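Local structure of sensory transduction histidine kinase, putative (Borrelia burgdorferi, 5BWJ) at residues K9-D14 with E59-A64; D37-D42 with L204-Y209; S90-K95 with V152-G157. The protein forms the periplasmic Venus flytrap sensor domain of a membrane-bound hybrid kinase that probably autophosphorylates on histidine. All blocks are in the same frame, centred on the assembly; numbering follows the deposited sequence.

Contact 1 of 3, residues K9-D14 with E59-A64; sequences KFKLVD and EIEDEA
K9 and K11 reach out from the same side of their strand and close on a single carboxylate oxygen, OE2 of E61, in a salt-bridge network. The hydrogen-bonded salt bridge from K9 NZ to E61 OE2 (2.7 Å) uses the syn lone pair of that oxygen. K9 gets there as a stretched chain, CG anti to the backbone N (chi1 -173°), crossing the glutamate at about a right angle. K11 arrives with a bend at its last torsion (chi4 -62°), which brings NZ into a salt bridge 3.1 Å from E61 OE2 and lays CE against CG of E61. Both ammonium groups have E50 of strand 45-52 as a second acidic partner, the stronger one for K11. The two lysines and the glutamates E61 and E50 probably offset one another's charges, and the long aliphatic lysine stems let the charged ends meet away from the strand.

Apolar contact is slight: A64 CB lies 4.1 Å from K11 CG, and a methyl group fits close beside the strand. Among backbone atoms, A64 CA makes a C-H...O contact of 3.4 Å with K9 O. A type I turn from E61 to A64, closed by A64 N on E61 O, sets up this approach.

Beyond A64 the loop becomes strand 65-69, which pairs in parallel with strand 6-13; strand 45-52 flanks strand 6-13 through F10, and helix 32-42 packs against F10 and L12.

Contact 2 of 3, residues D37-D42 with L204-Y209; sequences DKWAKD and LDLFSY. With NO3 (nitrate ion), chain I.
W39 and Y209 meet obliquely, their planes at 68°, and each ring has a different set of neighbours. One face of the indole takes the CD2 methyl of L206, which sits 3.9 Å from the centroid of the five-membered ring in a CH-pi contact. At the indole edge, near its plane, comes CE2 of Y209, 3.6 Å from CD1 of W39. The phenol ring in turn has W39 CA over one face, 3.9 Å from its centroid and displaced toward the rim, while the carboxylate of D42 stands at its edge, D42 OD2 lying 3.1 Å from Y209 CE1.

The tryptophan owes its place to chi1: with CG anti to the backbone N (175°), the indole extends from helix 32-42 toward the two leucines. L204 CD2 touches the far, six-membered part of the indole at CZ2 (3.7 Å), approaching obliquely. Branched leucine tips suit a broad flat ring, since one methyl can rest on it while the rest of the side chain packs elsewhere; L206 also touches I35 and L36, and L204 touches V189 and I191. K38, partly exposed, lays its CB by CD1 of Y209 and sends NZ to D180 of the second subunit in a salt bridge.

Within 204-209, S208 OG donates to D205 O (2.7 Å), just ahead of the 3-10 segment 207-209. L204 N donates a hydrogen bond to O2 of a nitrate ion, probably from the crystallisation liquor.

Chemically, the two segments adhere by dispersion and CH-pi contact. The indole N-H is satisfied by N203 O, the residue just before L204, and the D42 carboxylate probably gains weak electrostatic attraction from the partly positive C-H rim of Y209.

Contact 3 of 3, residues S90-K95 with V152-G157; sequences SILFFK and VDYIYG
I91 and F93 are each tied to the opposite strand by a pair of backbone hydrogen bonds, I91 to G157 and F93 to I155, as hydrogen-bonded pairs of an antiparallel sheet, alternating with the non-hydrogen-bonded pair L92/Y156. The shortest, F93 N to I155 O, is 2.8 Å and runs nearly along the C=O axis. On the face of F93 and I155 the packing is close: F93 CB meets I155 CG1 at 3.7 Å, and I91 CG2 sits over the F93 ring centre. Bulky apolar residues suit this buried side, where helix 140-148 covers I155.

Strand 79-94 also pairs with strand 184-192, consistent with passage between the two lobes of the Venus flytrap fold; strand 154-156, antiparallel to 79-94, is parallel to 114-117 on its other edge. On the L92/Y156 face, L92 CD1 packs on Y154 CB (3.6 Å) and reaches Y156 CB, and the Y156 ring turns its edge to L92 N. Y156 OH lies 2.8 Å from S90 OG. S90 OG is hydrogen-bonded to Y183 N and V181 O, Y156 OH to V181 O.

At the partly exposed end F94 and Y154 pair closely side by side, planes at 66°. Looser is exposed D153, its backbone O by F94 CB.

Contacts 1 and 2 belong to the same lobe, their centres about 17 Å apart, and they meet: F10, on the strand of contact 1, packs edge-to-face with W39 of contact 2, F10 CZ lying 4.0 Å from W39 CZ3. Their segments alternate along the chain, interlocking the amino-terminal strand, helix 32-42 and the late loop at 204-209. Contact 3 lies across the chain's centre from both, about 28 Å from contact 1 and about 34 Å from contact 2 between centres, although contacts 1 and 3 reach the same sheet. E29, a magnesium site of this protein but without an ion in this chain, is away from all three; a magnesium ion lies about 7 Å from the F94 side chain.

Contact 1 of 3, residues K9-D14 with E59-A64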
ATOM      1  N   LYS B   9       1.528  25.778   3.700  1.00 42.33           N
ATOM      2  CA  LYS B   9       2.436  25.113   2.774  1.00 42.34           C
ATOM      3  C   LYS B   9       2.647  23.656   3.173  1.00 39.15           C
ATOM      4  O   LYS B   9       2.999  23.359   4.315  1.00 39.62           O
ATOM      5  CB  LYS B   9       3.774  25.852   2.731  1.00 50.29           C
ATOM      6  CG  LYS B   9       4.745  25.346   1.682  1.00 59.35           C
ATOM      7  CD  LYS B   9       5.960  26.258   1.592  1.00 70.28           C
ATOM      8  CE  LYS B   9       6.890  25.853   0.463  1.00 78.42           C
ATOM      9  NZ  LYS B   9       8.035  26.797   0.325  1.00 84.19           N
ATOM     10  N   PHE B  10       2.415  22.754   2.224  1.00 36.83           N
ATOM     11  CA  PHE B  10       2.687  21.335   2.413  1.00 36.94           C
ATOM     12  C   PHE B  10       3.909  20.924   1.600  1.00 38.95           C
ATOM     13  O   PHE B  10       3.961  21.146   0.389  1.00 41.84           O
ATOM     14  CB  PHE B  10       1.474  20.493   2.012  1.00 36.41           C
ATOM     15  CG  PHE B  10       0.349  20.533   3.009  1.00 37.16           C
ATOM     16  CD1 PHE B  10       0.203  19.527   3.949  1.00 37.53           C
ATOM     17  CD2 PHE B  10      -0.560  21.577   3.007  1.00 37.08           C
ATOM     18  CE1 PHE B  10      -0.833  19.559   4.870  1.00 37.55           C
ATOM     19  CE2 PHE B  10      -1.595  21.617   3.924  1.00 37.37           C
ATOM     20  CZ  PHE B  10      -1.732  20.602   4.857  1.00 37.39           C
ATOM     21  N   LYS B  11       4.895  20.341   2.273  1.00 38.70           N
ATOM     22  CA  LYS B  11       6.089  19.838   1.600  1.00 42.07           C
ATOM     23  C   LYS B  11       6.035  18.321   1.469  1.00 39.40           C
ATOM     24  O   LYS B  11       6.081  17.599   2.467  1.00 37.77           O
ATOM     25  CB  LYS B  11       7.354  20.258   2.350  1.00 49.83           C
ATOM     26  CG  LYS B  11       7.777  21.693   2.079  1.00 58.04           C
ATOM     27  CD  LYS B  11       9.174  21.964   2.608  1.00 65.77           C
ATOM     28  CE  LYS B  11       9.618  23.385   2.320  1.00 71.05           C
ATOM     29  NZ  LYS B  11       9.685  23.679   0.862  1.00 73.65           N
ATOM     30  N   LEU B  12       5.931  17.849   0.231  1.00 41.35           N
ATOM     31  CA  LEU B  12       5.897  16.419  -0.051  1.00 41.86           C
ATOM     32  C   LEU B  12       7.315  15.904  -0.271  1.00 39.78           C
ATOM     33  O   LEU B  12       7.962  16.233  -1.266  1.00 41.17           O
ATOM     34  CB  LEU B  12       5.021  16.133  -1.274  1.00 43.05           C
ATOM     35  CG  LEU B  12       3.606  16.722  -1.211  1.00 43.63           C
ATOM     36  CD1 LEU B  12       2.804  16.357  -2.450  1.00 44.53           C
ATOM     37  CD2 LEU B  12       2.875  16.270   0.039  1.00 42.48           C
ATOM     38  N   VAL B  13       7.794  15.098   0.671  1.00 36.07           N
ATOM     39  CA  VAL B  13       9.178  14.642   0.657  1.00 35.49           C
ATOM     40  C   VAL B  13       9.331  13.335  -0.117  1.00 34.31           C
ATOM     41  O   VAL B  13       8.588  12.379   0.110  1.00 34.56           O
ATOM     42  CB  VAL B  13       9.717  14.445   2.090  1.00 37.55           C
ATOM     43  CG1 VAL B  13      11.201  14.096   2.064  1.00 39.86           C
ATOM     44  CG2 VAL B  13       9.485  15.698   2.921  1.00 38.67           C
ATOM     45  N   ASP B  14      10.301  13.311  -1.028  1.00 34.59           N
ATOM     46  CA  ASP B  14      10.649  12.104  -1.773  1.00 35.92           C
ATOM     47  C   ASP B  14       9.430  11.588  -2.550  1.00 33.39           C
ATOM     48  O   ASP B  14       8.789  12.355  -3.272  1.00 31.30           O
ATOM     49  CB  ASP B  14      11.203  11.045  -0.810  1.00 38.34           C
ATOM     50  CG  ASP B  14      11.921   9.910  -1.524  1.00 41.79           C
ATOM     51  OD1 ASP B  14      12.305  10.080  -2.700  1.00 40.12           O
ATOM     52  OD2 ASP B  14      12.103   8.841  -0.903  1.00 45.61           O
ATOM     53  N   GLU B  59      17.412  23.711   5.025  1.00 89.20           N
ATOM     54  CA  GLU B  59      16.292  24.162   4.203  1.00 76.77           C
ATOM     55  C   GLU B  59      14.939  23.930   4.876  1.00 66.86           C
ATOM     56  O   GLU B  59      13.896  24.192   4.274  1.00 63.34           O
ATOM     57  CB  GLU B  59      16.320  23.453   2.847  1.00 74.28           C
ATOM     58  N   ILE B  60      14.953  23.443   6.115  1.00 62.93           N
ATOM     59  CA  ILE B  60      13.713  23.185   6.848  1.00 59.13           C
ATOM     60  C   ILE B  60      12.945  24.478   7.097  1.00 54.95           C
ATOM     61  O   ILE B  60      13.488  25.437   7.647  1.00 57.03           O
ATOM     62  CB  ILE B  60      13.983  22.486   8.205  1.00 61.86           C
ATOM     63  CG1 ILE B  60      14.581  21.098   7.970  1.00 64.92           C
ATOM     64  CG2 ILE B  60      12.689  22.363   9.024  1.00 60.39           C
ATOM     65  CD1 ILE B  60      14.989  20.361   9.234  1.00 67.52           C
ATOM     66  N   GLU B  61      11.680  24.489   6.688  1.00 51.77           N
ATOM     67  CA  GLU B  61      10.799  25.631   6.912  1.00 51.96           C
ATOM     68  C   GLU B  61       9.832  25.329   8.051  1.00 51.10           C
ATOM     69  O   GLU B  61       9.076  24.359   7.996  1.00 51.79           O
ATOM     70  CB  GLU B  61      10.032  25.974   5.635  1.00 53.58           C
ATOM     71  CG  GLU B  61      10.923  26.156   4.419  1.00 60.48           C
ATOM     72  CD  GLU B  61      10.257  26.961   3.324  1.00 67.30           C
ATOM     73  OE1 GLU B  61      10.169  28.199   3.467  1.00 73.31           O
ATOM     74  OE2 GLU B  61       9.824  26.360   2.319  1.00 66.73           O
ATOM     75  N   ASP B  62       9.861  26.168   9.081  1.00 51.66           N
ATOM     76  CA  ASP B  62       9.088  25.922  10.294  1.00 53.85           C
ATOM     77  C   ASP B  62       7.578  26.010  10.065  1.00 51.11           C
ATOM     78  O   ASP B  62       6.804  25.369  10.777  1.00 50.26           O
ATOM     79  CB  ASP B  62       9.500  26.910  11.387  1.00 61.22           C
ATOM     80  CG  ASP B  62      10.948  26.743  11.807  1.00 67.99           C
ATOM     81  OD1 ASP B  62      11.642  27.767  11.976  1.00 70.60           O
ATOM     82  OD2 ASP B  62      11.392  25.586  11.969  1.00 70.39           O
ATOM     83  N   GLU B  63       7.163  26.798   9.078  1.00 50.38           N
ATOM     84  CA  GLU B  63       5.741  27.011   8.824  1.00 51.74           C
ATOM     85  C   GLU B  63       5.129  25.901   7.968  1.00 46.08           C
ATOM     86  O   GLU B  63       3.909  25.818   7.831  1.00 45.11           O
ATOM     87  CB  GLU B  63       5.513  28.374   8.152  1.00 57.87           C
ATOM     88  CG  GLU B  63       5.940  28.479   6.682  1.00 62.96           C
ATOM     89  CD  GLU B  63       7.441  28.612   6.493  1.00 68.73           C
ATOM     90  OE1 GLU B  63       8.180  28.604   7.499  1.00 72.23           O
ATOM     91  OE2 GLU B  63       7.880  28.729   5.329  1.00 69.75           O
ATOM     92  N   ALA B  64       5.979  25.050   7.403  1.00 43.63           N
ATOM     93  CA  ALA B  64       5.532  24.034   6.455  1.00 40.76           C
ATOM     94  C   ALA B  64       5.111  22.743   7.149  1.00 43.66           C
ATOM     95  O   ALA B  64       5.654  22.375   8.190  1.00 42.18           O
ATOM     96  CB  ALA B  64       6.628  23.748   5.443  1.00 40.37           C
TER

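Contact 2 of 3, residues D37-D42 with L204-Y209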
ATOM      1  N   ASP B  37      -7.052  19.182  -0.809  1.00 37.27           N
ATOM      2  CA  ASP B  37      -8.109  20.110  -1.196  1.00 40.71           C
ATOM      3  C   ASP B  37      -9.338  19.931  -0.308  1.00 43.05           C
ATOM      4  O   ASP B  37     -10.010  20.902   0.033  1.00 46.42           O
ATOM      5  CB  ASP B  37      -8.491  19.917  -2.666  1.00 43.97           C
ATOM      6  CG  ASP B  37      -7.439  20.457  -3.622  1.00 48.40           C
ATOM      7  OD1 ASP B  37      -6.723  21.411  -3.254  1.00 48.53           O
ATOM      8  OD2 ASP B  37      -7.332  19.930  -4.749  1.00 52.20           O
ATOM      9  N   LYS B  38      -9.629  18.690   0.064  1.00 42.74           N
ATOM     10  CA  LYS B  38     -10.746  18.412   0.961  1.00 44.82           C
ATOM     11  C   LYS B  38     -10.465  18.962   2.354  1.00 44.26           C
ATOM     12  O   LYS B  38     -11.310  19.638   2.946  1.00 46.56           O
ATOM     13  CB  LYS B  38     -11.024  16.909   1.037  1.00 47.25           C
ATOM     14  CG  LYS B  38     -11.751  16.347  -0.171  1.00 51.82           C
ATOM     15  CD  LYS B  38     -12.253  14.942   0.105  1.00 57.46           C
ATOM     16  CE  LYS B  38     -13.221  14.476  -0.964  1.00 62.21           C
ATOM     17  NZ  LYS B  38     -13.926  13.233  -0.552  1.00 65.06           N
ATOM     18  N   TRP B  39      -9.277  18.667   2.872  1.00 41.72           N
ATOM     19  CA  TRP B  39      -8.861  19.168   4.177  1.00 40.76           C
ATOM     20  C   TRP B  39      -8.905  20.690   4.211  1.00 40.19           C
ATOM     21  O   TRP B  39      -9.269  21.290   5.222  1.00 41.46           O
ATOM     22  CB  TRP B  39      -7.452  18.676   4.516  1.00 41.30           C
ATOM     23  CG  TRP B  39      -6.900  19.250   5.791  1.00 43.12           C
ATOM     24  CD1 TRP B  39      -6.972  18.699   7.038  1.00 46.09           C
ATOM     25  CD2 TRP B  39      -6.187  20.486   5.939  1.00 41.88           C
ATOM     26  NE1 TRP B  39      -6.351  19.514   7.952  1.00 47.37           N
ATOM     27  CE2 TRP B  39      -5.861  20.618   7.304  1.00 44.61           C
ATOM     28  CE3 TRP B  39      -5.795  21.491   5.051  1.00 38.74           C
ATOM     29  CZ2 TRP B  39      -5.162  21.717   7.800  1.00 43.50           C
ATOM     30  CZ3 TRP B  39      -5.101  22.580   5.546  1.00 39.94           C
ATOM     31  CH2 TRP B  39      -4.792  22.684   6.908  1.00 42.25           C
ATOM     32  N   ALA B  40      -8.535  21.306   3.094  1.00 38.01           N
ATOM     33  CA  ALA B  40      -8.462  22.758   3.001  1.00 39.20           C
ATOM     34  C   ALA B  40      -9.843  23.381   3.147  1.00 41.16           C
ATOM     35  O   ALA B  40     -10.007  24.404   3.814  1.00 37.31           O
ATOM     36  CB  ALA B  40      -7.833  23.170   1.679  1.00 37.92           C
ATOM     37  N   LYS B  41     -10.834  22.752   2.522  1.00 50.99           N
ATOM     38  CA  LYS B  41     -12.201  23.255   2.542  1.00 54.84           C
ATOM     39  C   LYS B  41     -12.770  23.288   3.958  1.00 56.89           C
ATOM     40  O   LYS B  41     -13.380  24.276   4.362  1.00 57.75           O
ATOM     41  CB  LYS B  41     -13.093  22.399   1.640  1.00 55.47           C
ATOM     42  N   ASP B  42     -12.569  22.210   4.708  1.00 55.76           N
ATOM     43  CA  ASP B  42     -13.110  22.113   6.061  1.00 59.57           C
ATOM     44  C   ASP B  42     -12.399  23.044   7.036  1.00 56.62           C
ATOM     45  O   ASP B  42     -12.996  23.498   8.012  1.00 59.23           O
ATOM     46  CB  ASP B  42     -13.021  20.672   6.573  1.00 67.58           C
ATOM     47  CG  ASP B  42     -14.053  19.758   5.937  1.00 74.02           C
ATOM     48  OD1 ASP B  42     -14.925  20.257   5.195  1.00 76.20           O
ATOM     49  OD2 ASP B  42     -14.000  18.538   6.192  1.00 76.28           O
ATOM     50  N   LEU B 204      -4.425  17.980  11.701  1.00 49.64           N
ATOM     51  CA  LEU B 204      -3.830  17.426  10.488  1.00 47.11           C
ATOM     52  C   LEU B 204      -4.161  15.948  10.304  1.00 46.22           C
ATOM     53  O   LEU B 204      -3.300  15.153   9.923  1.00 44.13           O
ATOM     54  CB  LEU B 204      -2.311  17.623  10.513  1.00 46.24           C
ATOM     55  CG  LEU B 204      -1.835  19.077  10.592  1.00 45.66           C
ATOM     56  CD1 LEU B 204      -0.320  19.137  10.687  1.00 46.41           C
ATOM     57  CD2 LEU B 204      -2.324  19.877   9.394  1.00 43.77           C
ATOM     58  N   ASP B 205      -5.411  15.585  10.570  1.00 48.06           N
ATOM     59  CA  ASP B 205      -5.867  14.216  10.358  1.00 50.61           C
ATOM     60  C   ASP B 205      -6.313  14.057   8.906  1.00 46.08           C
ATOM     61  O   ASP B 205      -7.507  14.028   8.607  1.00 45.99           O
ATOM     62  CB  ASP B 205      -7.005  13.865  11.324  1.00 59.14           C
ATOM     63  CG  ASP B 205      -7.268  12.368  11.404  1.00 65.31           C
ATOM     64  OD1 ASP B 205      -6.802  11.626  10.512  1.00 65.44           O
ATOM     65  OD2 ASP B 205      -7.942  11.933  12.361  1.00 69.86           O
ATOM     66  N   LEU B 206      -5.339  13.965   8.006  1.00 45.87           N
ATOM     67  CA  LEU B 206      -5.625  13.869   6.579  1.00 39.81           C
ATOM     68  C   LEU B 206      -6.264  12.529   6.234  1.00 42.29           C
ATOM     69  O   LEU B 206      -7.056  12.435   5.298  1.00 41.88           O
ATOM     70  CB  LEU B 206      -4.342  14.062   5.766  1.00 38.13           C
ATOM     71  CG  LEU B 206      -3.594  15.375   5.997  1.00 38.20           C
ATOM     72  CD1 LEU B 206      -2.294  15.395   5.203  1.00 38.84           C
ATOM     73  CD2 LEU B 206      -4.460  16.572   5.630  1.00 39.52           C
ATOM     74  N   PHE B 207      -5.924  11.498   6.998  1.00 41.35           N
ATOM     75  CA  PHE B 207      -6.430  10.154   6.741  1.00 46.59           C
ATOM     76  C   PHE B 207      -7.948  10.077   6.880  1.00 47.32           C
ATOM     77  O   PHE B 207      -8.597   9.279   6.205  1.00 47.23           O
ATOM     78  CB  PHE B 207      -5.771   9.150   7.689  1.00 55.09           C
ATOM     79  CG  PHE B 207      -6.295   7.749   7.543  1.00 64.52           C
ATOM     80  CD1 PHE B 207      -5.825   6.921   6.538  1.00 66.24           C
ATOM     81  CD2 PHE B 207      -7.258   7.261   8.411  1.00 71.81           C
ATOM     82  CE1 PHE B 207      -6.305   5.632   6.400  1.00 69.93           C
ATOM     83  CE2 PHE B 207      -7.743   5.972   8.279  1.00 75.36           C
ATOM     84  CZ  PHE B 207      -7.266   5.157   7.272  1.00 74.06           C
ATOM     85  N   SER B 208      -8.511  10.907   7.750  1.00 50.86           N
ATOM     86  CA  SER B 208      -9.951  10.895   7.986  1.00 56.54           C
ATOM     87  C   SER B 208     -10.724  11.295   6.731  1.00 55.68           C
ATOM     88  O   SER B 208     -11.877  10.900   6.553  1.00 60.76           O
ATOM     89  CB  SER B 208     -10.314  11.831   9.140  1.00 60.61           C
ATOM     90  OG  SER B 208     -10.055  13.182   8.802  1.00 61.67           O
ATOM     91  N   TYR B 209     -10.086  12.072   5.860  1.00 50.27           N
ATOM     92  CA  TYR B 209     -10.724  12.527   4.630  1.00 49.39           C
ATOM     93  C   TYR B 209     -10.754  11.427   3.572  1.00 51.50           C
ATOM     94  O   TYR B 209     -11.288  11.617   2.479  1.00 52.33           O
ATOM     95  CB  TYR B 209     -10.013  13.773   4.099  1.00 48.19           C
ATOM     96  CG  TYR B 209     -10.201  14.961   5.009  1.00 50.90           C
ATOM     97  CD1 TYR B 209     -11.208  15.885   4.775  1.00 51.34           C
ATOM     98  CD2 TYR B 209      -9.392  15.142   6.124  1.00 53.23           C
ATOM     99  CE1 TYR B 209     -11.393  16.966   5.612  1.00 53.71           C
ATOM    100  CE2 TYR B 209      -9.571  16.220   6.969  1.00 56.00           C
ATOM    101  CZ  TYR B 209     -10.572  17.128   6.709  1.00 57.16           C
ATOM    102  OH  TYR B 209     -10.755  18.203   7.547  1.00 61.29           O
TER
HETATM  103  N   NO3 I 301      -3.500  15.814  14.195  1.00169.01           N
HETATM  104  O1  NO3 I 301      -4.365  15.383  13.379  1.00169.13           O
HETATM  105  O2  NO3 I 301      -3.542  17.017  14.585  1.00169.10           O
HETATM  106  O3  NO3 I 301      -2.593  15.043  14.621  1.00168.83           O

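Contact 3 of 3, residues S90-K95 with V152-G157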
ATOM      1  N   SER B  90       8.281  -2.707   5.862  1.00 35.26           N
ATOM      2  CA  SER B  90       9.698  -2.634   5.536  1.00 40.10           C
ATOM      3  C   SER B  90      10.122  -3.904   4.808  1.00 42.49           C
ATOM      4  O   SER B  90       9.862  -5.010   5.278  1.00 46.57           O
ATOM      5  CB  SER B  90      10.537  -2.437   6.801  1.00 44.77           C
ATOM      6  OG  SER B  90      10.501  -3.594   7.620  1.00 48.15           O
ATOM      7  N   ILE B  91      10.774  -3.739   3.662  1.00 39.74           N
ATOM      8  CA  ILE B  91      11.194  -4.876   2.849  1.00 39.19           C
ATOM      9  C   ILE B  91      12.631  -4.709   2.375  1.00 38.74           C
ATOM     10  O   ILE B  91      13.045  -3.626   1.952  1.00 37.97           O
ATOM     11  CB  ILE B  91      10.253  -5.072   1.632  1.00 40.56           C
ATOM     12  CG1 ILE B  91       8.950  -5.733   2.096  1.00 43.08           C
ATOM     13  CG2 ILE B  91      10.923  -5.920   0.537  1.00 39.10           C
ATOM     14  CD1 ILE B  91       7.952  -6.033   0.991  1.00 45.23           C
ATOM     15  N   LEU B  92      13.390  -5.795   2.471  1.00 39.31           N
ATOM     16  CA  LEU B  92      14.728  -5.853   1.908  1.00 38.70           C
ATOM     17  C   LEU B  92      14.630  -6.370   0.476  1.00 38.35           C
ATOM     18  O   LEU B  92      14.285  -7.533   0.254  1.00 38.18           O
ATOM     19  CB  LEU B  92      15.634  -6.753   2.753  1.00 38.49           C
ATOM     20  CG  LEU B  92      17.127  -6.708   2.424  1.00 39.91           C
ATOM     21  CD1 LEU B  92      17.722  -5.355   2.792  1.00 39.67           C
ATOM     22  CD2 LEU B  92      17.865  -7.827   3.137  1.00 42.15           C
ATOM     23  N   PHE B  93      14.909  -5.495  -0.488  1.00 38.25           N
ATOM     24  CA  PHE B  93      14.822  -5.838  -1.907  1.00 36.85           C
ATOM     25  C   PHE B  93      16.180  -6.194  -2.504  1.00 38.38           C
ATOM     26  O   PHE B  93      17.216  -5.734  -2.029  1.00 37.99           O
ATOM     27  CB  PHE B  93      14.232  -4.674  -2.706  1.00 36.11           C
ATOM     28  CG  PHE B  93      12.757  -4.479  -2.514  1.00 35.37           C
ATOM     29  CD1 PHE B  93      11.848  -5.363  -3.070  1.00 34.28           C
ATOM     30  CD2 PHE B  93      12.279  -3.391  -1.805  1.00 36.12           C
ATOM     31  CE1 PHE B  93      10.492  -5.176  -2.905  1.00 33.34           C
ATOM     32  CE2 PHE B  93      10.923  -3.200  -1.637  1.00 34.65           C
ATOM     33  CZ  PHE B  93      10.028  -4.092  -2.190  1.00 33.30           C
ATOM     34  N   PHE B  94      16.162  -7.001  -3.561  1.00 40.79           N
ATOM     35  CA  PHE B  94      17.359  -7.256  -4.359  1.00 43.53           C
ATOM     36  C   PHE B  94      16.958  -7.612  -5.786  1.00 43.16           C
ATOM     37  O   PHE B  94      15.785  -7.856  -6.065  1.00 40.92           O
ATOM     38  CB  PHE B  94      18.212  -8.367  -3.739  1.00 46.36           C
ATOM     39  CG  PHE B  94      17.523  -9.699  -3.657  1.00 49.23           C
ATOM     40  CD1 PHE B  94      16.725 -10.016  -2.569  1.00 50.28           C
ATOM     41  CD2 PHE B  94      17.684 -10.642  -4.658  1.00 51.56           C
ATOM     42  CE1 PHE B  94      16.093 -11.242  -2.489  1.00 50.73           C
ATOM     43  CE2 PHE B  94      17.055 -11.870  -4.584  1.00 52.24           C
ATOM     44  CZ  PHE B  94      16.259 -12.171  -3.497  1.00 51.78           C
ATOM     45  N   LYS B  95      17.934  -7.629  -6.686  1.00 47.65           N
ATOM     46  CA  LYS B  95      17.673  -7.841  -8.106  1.00 54.10           C
ATOM     47  C   LYS B  95      17.635  -9.319  -8.482  1.00 60.56           C
ATOM     48  O   LYS B  95      18.173 -10.167  -7.771  1.00 61.58           O
ATOM     49  CB  LYS B  95      18.737  -7.130  -8.948  1.00 57.74           C
ATOM     50  CG  LYS B  95      18.652  -5.612  -8.912  1.00 60.17           C
ATOM     51  CD  LYS B  95      19.926  -4.964  -9.445  1.00 65.18           C
ATOM     52  CE  LYS B  95      20.244  -5.408 -10.868  1.00 67.72           C
ATOM     53  NZ  LYS B  95      21.450  -4.722 -11.408  1.00 68.77           N
ATOM     54  N   VAL B 152      25.076  -1.264  -4.449  1.00 55.29           N
ATOM     55  CA  VAL B 152      24.679  -2.025  -3.270  1.00 53.49           C
ATOM     56  C   VAL B 152      24.056  -3.350  -3.695  1.00 52.78           C
ATOM     57  O   VAL B 152      23.605  -3.495  -4.832  1.00 53.95           O
ATOM     58  CB  VAL B 152      23.673  -1.248  -2.394  1.00 50.82           C
ATOM     59  CG1 VAL B 152      24.317   0.010  -1.831  1.00 51.10           C
ATOM     60  CG2 VAL B 152      22.423  -0.897  -3.191  1.00 48.84           C
ATOM     61  N   ASP B 153      24.037  -4.311  -2.777  1.00 52.03           N
ATOM     62  CA  ASP B 153      23.462  -5.626  -3.043  1.00 52.53           C
ATOM     63  C   ASP B 153      21.983  -5.659  -2.670  1.00 51.56           C
ATOM     64  O   ASP B 153      21.183  -6.329  -3.326  1.00 49.16           O
ATOM     65  CB  ASP B 153      24.221  -6.707  -2.270  1.00 56.06           C
ATOM     66  CG  ASP B 153      25.672  -6.819  -2.696  1.00 62.13           C
ATOM     67  OD1 ASP B 153      25.942  -6.767  -3.913  1.00 63.06           O
ATOM     68  OD2 ASP B 153      26.543  -6.956  -1.811  1.00 66.39           O
ATOM     69  N   TYR B 154      21.634  -4.935  -1.611  1.00 54.17           N
ATOM     70  CA  TYR B 154      20.262  -4.891  -1.115  1.00 53.35           C
ATOM     71  C   TYR B 154      19.847  -3.463  -0.783  1.00 49.04           C
ATOM     72  O   TYR B 154      20.684  -2.639  -0.413  1.00 48.83           O
ATOM     73  CB  TYR B 154      20.114  -5.772   0.128  1.00 56.97           C
ATOM     74  CG  TYR B 154      20.548  -7.205  -0.076  1.00 60.85           C
ATOM     75  CD1 TYR B 154      21.878  -7.578   0.080  1.00 65.14           C
ATOM     76  CD2 TYR B 154      19.630  -8.186  -0.420  1.00 61.26           C
ATOM     77  CE1 TYR B 154      22.279  -8.887  -0.105  1.00 67.16           C
ATOM     78  CE2 TYR B 154      20.022  -9.498  -0.608  1.00 63.46           C
ATOM     79  CZ  TYR B 154      21.346  -9.842  -0.449  1.00 67.04           C
ATOM     80  OH  TYR B 154      21.738 -11.148  -0.635  1.00 69.18           O
ATOM     81  N   ILE B 155      18.556  -3.174  -0.921  1.00 45.14           N
ATOM     82  CA  ILE B 155      17.999  -1.910  -0.452  1.00 43.97           C
ATOM     83  C   ILE B 155      16.865  -2.200   0.525  1.00 41.82           C
ATOM     84  O   ILE B 155      16.161  -3.199   0.393  1.00 39.97           O
ATOM     85  CB  ILE B 155      17.495  -1.026  -1.614  1.00 43.40           C
ATOM     86  CG1 ILE B 155      16.422  -1.759  -2.424  1.00 44.14           C
ATOM     87  CG2 ILE B 155      18.670  -0.610  -2.494  1.00 44.78           C
ATOM     88  CD1 ILE B 155      15.814  -0.935  -3.547  1.00 45.18           C
ATOM     89  N   TYR B 156      16.708  -1.317   1.506  1.00 42.55           N
ATOM     90  CA  TYR B 156      15.753  -1.510   2.587  1.00 42.03           C
ATOM     91  C   TYR B 156      14.852  -0.287   2.721  1.00 40.69           C
ATOM     92  O   TYR B 156      15.337   0.828   2.894  1.00 42.18           O
ATOM     93  CB  TYR B 156      16.502  -1.775   3.893  1.00 43.53           C
ATOM     94  CG  TYR B 156      15.640  -2.263   5.030  1.00 45.19           C
ATOM     95  CD1 TYR B 156      14.975  -3.479   4.950  1.00 44.95           C
ATOM     96  CD2 TYR B 156      15.508  -1.520   6.195  1.00 46.49           C
ATOM     97  CE1 TYR B 156      14.191  -3.935   5.992  1.00 45.67           C
ATOM     98  CE2 TYR B 156      14.726  -1.969   7.244  1.00 46.77           C
ATOM     99  CZ  TYR B 156      14.071  -3.176   7.136  1.00 45.89           C
ATOM    100  OH  TYR B 156      13.292  -3.627   8.175  1.00 45.71           O
ATOM    101  N   GLY B 157      13.542  -0.494   2.631  1.00 38.95           N
ATOM    102  CA  GLY B 157      12.608   0.612   2.727  1.00 38.52           C
ATOM    103  C   GLY B 157      11.170   0.266   2.391  1.00 37.05           C
ATOM    104  O   GLY B 157      10.729  -0.874   2.554  1.00 35.97           O
TER